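Local coordinates for conserved hypothetical protein (Streptococcus pneumoniae, PDB 2GK4) that is not functionally characterised but probably joins cysteine to 4'-phosphopantothenate, a step of coenzyme A biosynthesis, as CoaB-type enzymes do, at residues L48-T51 and L55-E58; M4-T9 and E37-A42; T193-D198 and Q214-I219. All coordinates share one frame; numbering follows the deposited sequence.

Interaction 1: L48-T51 and L55-E58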
loop_
_atom_site.group_PDB
_atom_site.type_symbol
_atom_site.label_atom_id
_atom_site.label_comp_id
_atom_site.label_asym_id
_atom_site.label_seq_id
_atom_site.Cartn_x
_atom_site.Cartn_y
_atom_site.Cartn_z
ATOM N N LEU A 48 14.420 4.879 -15.354
ATOM C CA LEU A 48 13.118 5.050 -14.703
ATOM C C LEU A 48 13.206 4.713 -13.228
ATOM O O LEU A 48 13.532 3.571 -12.872
ATOM C CB LEU A 48 12.072 4.120 -15.351
ATOM C CG LEU A 48 10.682 4.125 -14.698
ATOM C CD1 LEU A 48 9.996 5.500 -14.820
ATOM C CD2 LEU A 48 9.776 3.010 -15.272
ATOM N N ILE A 49 12.929 5.700 -12.383
ATOM C CA ILE A 49 12.781 5.481 -10.958
ATOM C C ILE A 49 11.297 5.258 -10.718
ATOM O O ILE A 49 10.455 6.104 -11.078
ATOM C CB ILE A 49 13.277 6.701 -10.157
ATOM C CG1 ILE A 49 14.727 7.024 -10.541
ATOM C CG2 ILE A 49 13.095 6.483 -8.633
ATOM C CD1 ILE A 49 15.698 5.850 -10.398
ATOM N N THR A 50 10.973 4.109 -10.145
ATOM C CA THR A 50 9.580 3.744 -9.993
ATOM C C THR A 50 9.354 2.910 -8.713
ATOM O O THR A 50 10.240 2.812 -7.853
ATOM C CB THR A 50 9.088 3.097 -11.333
ATOM O OG1 THR A 50 7.664 2.927 -11.329
ATOM C CG2 THR A 50 9.836 1.745 -11.586
ATOM N N THR A 51 8.161 2.349 -8.572
ATOM C CA THR A 51 7.722 1.799 -7.284
ATOM C C THR A 51 7.046 0.460 -7.543
ATOM O O THR A 51 6.800 0.083 -8.716
ATOM C CB THR A 51 6.823 2.815 -6.493
ATOM O OG1 THR A 51 5.595 3.078 -7.215
ATOM C CG2 THR A 51 7.547 4.114 -6.303
ATOM N N LEU A 55 2.776 0.533 -12.881
ATOM C CA LEU A 55 2.771 -0.133 -14.184
ATOM C C LEU A 55 4.143 0.033 -14.792
ATOM O O LEU A 55 4.658 1.121 -14.842
ATOM C CB LEU A 55 1.712 0.504 -15.102
ATOM C CG LEU A 55 0.273 0.306 -14.606
ATOM C CD1 LEU A 55 -0.726 1.147 -15.446
ATOM C CD2 LEU A 55 -0.091 -1.174 -14.605
ATOM N N LYS A 56 4.744 -1.052 -15.245
ATOM C CA LYS A 56 6.097 -0.942 -15.792
ATOM C C LYS A 56 6.099 -1.043 -17.313
ATOM O O LYS A 56 5.396 -1.874 -17.884
ATOM C CB LYS A 56 7.023 -2.049 -15.235
ATOM C CG LYS A 56 6.991 -2.278 -13.716
ATOM C CD LYS A 56 7.707 -1.160 -12.948
ATOM C CE LYS A 56 7.835 -1.515 -11.465
ATOM N NZ LYS A 56 6.547 -1.757 -10.757
ATOM N N PRO A 57 6.952 -0.239 -17.969
ATOM C CA PRO A 57 7.180 -0.496 -19.379
ATOM C C PRO A 57 7.847 -1.864 -19.570
ATOM O O PRO A 57 8.480 -2.404 -18.639
ATOM C CB PRO A 57 8.152 0.616 -19.812
ATOM C CG PRO A 57 8.376 1.485 -18.649
ATOM C CD PRO A 57 7.751 0.895 -17.452
ATOM N N GLU A 58 7.723 -2.406 -20.762
ATOM C CA GLU A 58 8.437 -3.638 -21.086
ATOM C C GLU A 58 9.936 -3.373 -21.071
ATOM O O GLU A 58 10.382 -2.255 -21.383
ATOM C CB GLU A 58 8.026 -4.158 -22.469
ATOM C CG GLU A 58 6.598 -4.710 -22.507
ATOM C CD GLU A 58 6.433 -5.903 -21.601
ATOM O OE1 GLU A 58 7.078 -6.936 -21.877
ATOM O OE2 GLU A 58 5.670 -5.812 -20.608
#
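In the Rossmann-like domain, L48 and T50 of the parallel strand 45-50 and the backbone of T51 meet K56 and P57 of the loop that leaves the carboxyl end of this strand, so the chain packs back on the strand it has just left. L48 and P57 reach toward each other, with L48 CD2 3.7 Å from P57 CD; both side chains also touch T36 of helix 30-41, which places the pair in the seam between sheet and helix. T50 comes next, with its methyl CG2 against the aliphatic part of K56, 3.8 Å from CE, while its OG1 points elsewhere, to a hydrogen bond with S10 OG. The K56 chain is bent at chi2 (-74°) and chi4 (-59°), and these two turns bring the ammonium group round to the backbone carbonyl of T51. There it is held largely by carbonyls of its own loop: A54 O accepts a further hydrogen bond and K52 O a weak one, while E67 adds only a long, weak ion pair. The bond across the contact runs from K56 NZ to T51 O at 2.8 Å, in the carbonyl plane, with a C=O...N angle of 155°.

Interaction 2: M4-T9 and E37-A42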
loop_
_atom_site.group_PDB
_atom_site.type_symbol
_atom_site.label_atom_id
_atom_site.label_comp_id
_atom_site.label_asym_id
_atom_site.label_seq_id
_atom_site.Cartn_x
_atom_site.Cartn_y
_atom_site.Cartn_z
HETATM N N MSE A 4 21.276 12.938 -25.276
HETATM C CA MSE A 4 20.748 13.332 -23.976
HETATM C C MSE A 4 19.984 12.199 -23.282
HETATM O O MSE A 4 19.180 11.503 -23.890
HETATM C CB MSE A 4 20.073 14.714 -24.010
HETATM C CG MSE A 4 18.583 14.841 -24.119
HETATM SE SE MSE A 4 18.158 16.782 -24.160
HETATM C CE MSE A 4 19.784 17.577 -23.654
ATOM N N LYS A 5 20.335 11.986 -22.022
ATOM C CA LYS A 5 19.845 10.876 -21.232
ATOM C C LYS A 5 18.708 11.416 -20.381
ATOM O O LYS A 5 18.814 12.525 -19.829
ATOM C CB LYS A 5 20.956 10.359 -20.325
ATOM C CG LYS A 5 22.151 9.721 -21.053
ATOM C CD LYS A 5 23.144 9.200 -20.026
ATOM C CE LYS A 5 24.371 8.571 -20.672
ATOM N NZ LYS A 5 25.316 8.081 -19.616
ATOM N N ILE A 6 17.626 10.651 -20.294
ATOM C CA ILE A 6 16.416 11.117 -19.618
ATOM C C ILE A 6 16.157 10.336 -18.330
ATOM O O ILE A 6 16.095 9.116 -18.343
ATOM C CB ILE A 6 15.167 10.972 -20.533
ATOM C CG1 ILE A 6 15.482 11.351 -21.997
ATOM C CG2 ILE A 6 13.990 11.760 -19.962
ATOM C CD1 ILE A 6 15.696 12.796 -22.253
ATOM N N LEU A 7 15.973 11.063 -17.220
ATOM C CA LEU A 7 15.593 10.470 -15.962
ATOM C C LEU A 7 14.092 10.681 -15.782
ATOM O O LEU A 7 13.571 11.778 -15.978
ATOM C CB LEU A 7 16.378 11.163 -14.816
ATOM C CG LEU A 7 16.261 10.643 -13.373
ATOM C CD1 LEU A 7 16.756 9.187 -13.243
ATOM C CD2 LEU A 7 17.075 11.581 -12.493
ATOM N N VAL A 8 13.384 9.607 -15.460
ATOM C CA VAL A 8 11.944 9.667 -15.329
ATOM C C VAL A 8 11.566 9.087 -13.994
ATOM O O VAL A 8 12.172 8.084 -13.540
ATOM C CB VAL A 8 11.206 8.899 -16.501
ATOM C CG1 VAL A 8 9.692 8.956 -16.310
ATOM C CG2 VAL A 8 11.624 9.421 -17.912
ATOM N N THR A 9 10.584 9.697 -13.319
ATOM C CA THR A 9 10.022 9.050 -12.141
ATOM C C THR A 9 8.549 8.749 -12.370
ATOM O O THR A 9 7.830 9.497 -13.076
ATOM C CB THR A 9 10.154 9.886 -10.820
ATOM O OG1 THR A 9 9.254 11.009 -10.865
ATOM C CG2 THR A 9 11.618 10.408 -10.600
ATOM N N GLU A 37 7.822 4.732 -22.606
ATOM C CA GLU A 37 7.702 4.008 -23.901
ATOM C C GLU A 37 7.931 4.923 -25.095
ATOM O O GLU A 37 8.630 4.569 -26.039
ATOM C CB GLU A 37 6.315 3.392 -24.031
ATOM C CG GLU A 37 6.083 2.285 -23.038
ATOM C CD GLU A 37 4.629 1.833 -22.986
ATOM O OE1 GLU A 37 3.701 2.550 -23.470
ATOM O OE2 GLU A 37 4.410 0.755 -22.418
ATOM N N THR A 38 7.338 6.113 -25.033
ATOM C CA THR A 38 7.469 7.086 -26.114
ATOM C C THR A 38 8.916 7.479 -26.316
ATOM O O THR A 38 9.405 7.501 -27.469
ATOM C CB THR A 38 6.567 8.311 -25.889
ATOM O OG1 THR A 38 5.211 7.853 -25.817
ATOM C CG2 THR A 38 6.686 9.307 -27.045
ATOM N N LEU A 39 9.619 7.750 -25.212
ATOM C CA LEU A 39 11.034 8.151 -25.314
ATOM C C LEU A 39 11.909 7.006 -25.826
ATOM O O LEU A 39 12.771 7.197 -26.707
ATOM C CB LEU A 39 11.537 8.669 -23.957
ATOM C CG LEU A 39 10.780 9.924 -23.508
ATOM C CD1 LEU A 39 11.033 10.156 -22.033
ATOM C CD2 LEU A 39 11.177 11.139 -24.348
ATOM N N LEU A 40 11.666 5.814 -25.306
ATOM C CA LEU A 40 12.476 4.652 -25.712
ATOM C C LEU A 40 12.319 4.405 -27.212
ATOM O O LEU A 40 13.321 4.169 -27.948
ATOM C CB LEU A 40 12.017 3.408 -24.934
ATOM C CG LEU A 40 12.443 3.438 -23.450
ATOM C CD1 LEU A 40 11.764 2.310 -22.658
ATOM C CD2 LEU A 40 13.990 3.455 -23.297
ATOM N N SER A 41 11.084 4.479 -27.691
ATOM C CA SER A 41 10.797 4.178 -29.102
ATOM C C SER A 41 11.302 5.271 -30.054
ATOM O O SER A 41 11.446 5.044 -31.275
ATOM C CB SER A 41 9.310 3.914 -29.284
ATOM O OG SER A 41 8.933 2.747 -28.568
ATOM N N ALA A 42 11.603 6.443 -29.501
ATOM C CA ALA A 42 12.288 7.493 -30.250
ATOM C C ALA A 42 13.817 7.477 -30.094
ATOM O O ALA A 42 14.494 8.355 -30.625
ATOM C CB ALA A 42 11.718 8.881 -29.875
#
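L39 of helix 30-41 meets I6 and V8 of strand 5-9 in a buried, wholly apolar contact. E37 comes first, on the outer side of the helix; its OE2 forms a salt bridge with K33 one turn back, and its backbone O accepts from S41 N at 3.0 Å. T38 follows, its hydroxyl OG1 bonded to I34 O within the helix while its side chain also touches A220 of helix 216-228. L39 then turns its side chain to the sheet. Its CG lies opposite the carbonyl carbon about the first torsion (chi1 -63°), and the extended second torsion (chi2 164°) carries CD1 on to the strand. CD1 is the atom that does the touching: it lies 4.0 Å from I6 CG2 and 4.2 Å from V8 CG2, branches two residues apart on the same face of the strand. The I6 and L39 side chains cross at about a right angle. This is the helix-on-sheet packing of a beta-alpha-beta crossover, in which helix 30-41 links strand 5-9 to its parallel neighbour 45-50; accordingly L39 also touches V46 of the latter strand, and both I6 and L39 touch I227 of helix 216-228. Last in the segment, A42 N makes weak bonds to T38 O at 3.2 Å and L39 O at 3.1 Å, while the A42 methyl group rests on L224.

Interaction 3: T193-D198 and Q214-I219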
loop_
_atom_site.group_PDB
_atom_site.type_symbol
_atom_site.label_atom_id
_atom_site.label_comp_id
_atom_site.label_asym_id
_atom_site.label_seq_id
_atom_site.Cartn_x
_atom_site.Cartn_y
_atom_site.Cartn_z
ATOM N N THR A 193 -10.494 15.361 -12.146
ATOM C CA THR A 193 -11.869 15.219 -12.633
ATOM C C THR A 193 -11.924 15.310 -14.157
ATOM O O THR A 193 -12.978 15.111 -14.744
ATOM C CB THR A 193 -12.833 16.282 -12.016
ATOM O OG1 THR A 193 -12.524 17.577 -12.548
ATOM C CG2 THR A 193 -12.741 16.309 -10.497
ATOM N N GLN A 194 -10.790 15.571 -14.805
ATOM C CA GLN A 194 -10.760 15.664 -16.266
ATOM C C GLN A 194 -9.912 14.547 -16.874
ATOM O O GLN A 194 -9.456 14.622 -18.022
ATOM C CB GLN A 194 -10.317 17.078 -16.707
ATOM C CG GLN A 194 -11.249 18.181 -16.151
ATOM C CD GLN A 194 -12.684 18.168 -16.727
ATOM O OE1 GLN A 194 -13.650 18.563 -16.045
ATOM N NE2 GLN A 194 -12.824 17.720 -17.963
ATOM N N ILE A 195 -9.771 13.462 -16.111
ATOM C CA ILE A 195 -9.075 12.266 -16.570
ATOM C C ILE A 195 -10.120 11.131 -16.676
ATOM O O ILE A 195 -10.964 10.948 -15.778
ATOM C CB ILE A 195 -7.961 11.843 -15.563
ATOM C CG1 ILE A 195 -6.920 12.965 -15.385
ATOM C CG2 ILE A 195 -7.317 10.506 -16.004
ATOM C CD1 ILE A 195 -5.860 12.693 -14.268
ATOM N N SER A 196 -10.070 10.377 -17.765
ATOM C CA SER A 196 -11.023 9.284 -17.980
ATOM C C SER A 196 -10.330 8.149 -18.710
ATOM O O SER A 196 -9.095 8.159 -18.857
ATOM C CB SER A 196 -12.233 9.768 -18.795
ATOM O OG SER A 196 -11.882 9.937 -20.163
ATOM N N ALA A 197 -11.114 7.186 -19.198
ATOM C CA ALA A 197 -10.510 6.048 -19.875
ATOM C C ALA A 197 -9.896 6.441 -21.219
ATOM O O ALA A 197 -8.930 5.820 -21.649
ATOM C CB ALA A 197 -11.523 4.891 -20.055
ATOM N N ASP A 198 -10.451 7.458 -21.876
ATOM C CA ASP A 198 -9.984 7.850 -23.215
ATOM C C ASP A 198 -9.693 9.351 -23.356
ATOM O O ASP A 198 -9.605 9.874 -24.473
ATOM C CB ASP A 198 -10.997 7.414 -24.277
ATOM C CG ASP A 198 -12.302 8.173 -24.184
ATOM O OD1 ASP A 198 -12.593 8.742 -23.115
ATOM O OD2 ASP A 198 -13.044 8.202 -25.185
ATOM N N GLN A 214 -5.187 16.723 -24.861
ATOM C CA GLN A 214 -6.435 16.058 -24.535
ATOM C C GLN A 214 -6.341 14.620 -24.074
ATOM O O GLN A 214 -7.327 14.096 -23.533
ATOM C CB GLN A 214 -7.377 16.109 -25.746
ATOM C CG GLN A 214 -8.052 17.415 -25.888
ATOM C CD GLN A 214 -8.832 17.793 -24.641
ATOM O OE1 GLN A 214 -8.668 18.888 -24.134
ATOM N NE2 GLN A 214 -9.645 16.868 -24.117
ATOM N N THR A 215 -5.201 13.981 -24.355
ATOM C CA THR A 215 -4.981 12.555 -24.062
ATOM C C THR A 215 -3.577 12.297 -23.550
ATOM O O THR A 215 -2.651 13.111 -23.735
ATOM C CB THR A 215 -5.204 11.627 -25.312
ATOM O OG1 THR A 215 -4.205 11.903 -26.309
ATOM C CG2 THR A 215 -6.575 11.833 -25.925
ATOM N N LYS A 216 -3.412 11.139 -22.913
ATOM C CA LYS A 216 -2.119 10.681 -22.444
ATOM C C LYS A 216 -1.135 10.561 -23.578
ATOM O O LYS A 216 0.018 10.904 -23.423
ATOM C CB LYS A 216 -2.261 9.306 -21.763
ATOM C CG LYS A 216 -2.842 9.396 -20.350
ATOM C CD LYS A 216 -3.089 7.985 -19.719
ATOM C CE LYS A 216 -3.411 8.110 -18.235
ATOM N NZ LYS A 216 -4.675 8.938 -18.001
ATOM N N GLU A 217 -1.597 10.058 -24.720
ATOM C CA GLU A 217 -0.722 9.919 -25.881
ATOM C C GLU A 217 -0.249 11.303 -26.334
ATOM O O GLU A 217 0.931 11.488 -26.654
ATOM C CB GLU A 217 -1.445 9.167 -27.005
ATOM C CG GLU A 217 -1.765 7.693 -26.657
ATOM C CD GLU A 217 -2.867 7.514 -25.590
ATOM O OE1 GLU A 217 -3.827 8.325 -25.520
ATOM O OE2 GLU A 217 -2.773 6.532 -24.823
ATOM N N GLU A 218 -1.159 12.279 -26.315
ATOM C CA GLU A 218 -0.804 13.650 -26.700
ATOM C C GLU A 218 0.185 14.248 -25.714
ATOM O O GLU A 218 1.081 15.005 -26.126
ATOM C CB GLU A 218 -2.037 14.550 -26.775
ATOM C CG GLU A 218 -2.678 14.634 -28.160
ATOM C CD GLU A 218 -4.030 15.365 -28.161
ATOM O OE1 GLU A 218 -4.215 16.348 -27.398
ATOM O OE2 GLU A 218 -4.914 14.950 -28.950
ATOM N N ILE A 219 0.019 13.925 -24.422
ATOM C CA ILE A 219 0.988 14.363 -23.395
ATOM C C ILE A 219 2.378 13.855 -23.759
ATOM O O ILE A 219 3.348 14.638 -23.842
ATOM C CB ILE A 219 0.584 13.923 -21.945
ATOM C CG1 ILE A 219 -0.725 14.606 -21.529
ATOM C CG2 ILE A 219 1.709 14.241 -20.922
ATOM C CD1 ILE A 219 -1.405 13.986 -20.247
HETATM O O HOH W 1 -6.540 8.690 -20.042
HETATM O O HOH W 2 -7.208 7.080 -17.021
#
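K216, in the first turn of helix 216-228, meets I195 directly and S196 O through two waters, both in the loop that follows strand 186-191, and T215, the N-cap of the same helix, meets D198 in a contact at the protein surface. The K216 and I195 side chains cross at about a right angle, and K216 NZ comes to 3.7 Å from the methyl CG2 of I195. The ammonium group reaches the loop backbone through the two waters, which span the same pair of atoms, S196 O and K216 NZ. Water 1 donates to S196 O at 2.9 Å and accepts from K216 NZ at 2.8 Å; water 2 donates to S196 O at 2.8 Å and accepts from K216 NZ at a longer 3.3 Å. Beside this bridge, T215 packs its methyl CG2 against the backbone of the loop, 3.9 Å from D198 O.

In the next shell the long stem of K216 leans on H30, L31 and I34 of helix 30-41, and I195 and K216 both touch H200. Within the loop D198 N makes a weak hydrogen bond to S196 OG. T215 is oriented by its capping role: with chi1 at 66°, OG1 sits between the backbone N and carbonyl carbon while CG2 is left beside the N to face D198. OG1 accepts from E218 N at 3.1 Å with an N-H...O angle of 155°. E218 in turn folds its carboxylate back over the start of the helix, where the helix dipole would probably suit its negative charge. There E218 OE1 takes Q214 N at 2.7 Å, the donor approaching from above the carboxylate plane, 44° out of it.

In the fold
From the N terminus, interaction 2 comes first: its segments 4-9 and 37-42 close the first strand-to-helix unit, with the hairpin of strands 14-16 and 21-25 inside the loop. Interaction 1 then closes a short turn after strand 45-50, and interaction 3 a later, longer loop that holds strands 202-205 and 210-213. The three lie in series, none within or across another. Interactions 1 and 2 touch, with centres 12 Å apart, because strands 45-50 and 5-9 are sheet neighbours, I49 N probably bonding to V8 O. Interaction 3 touches neither, its centre about 20 Å from each, and ties the far, antiparallel side of the sheet to helix 216-228.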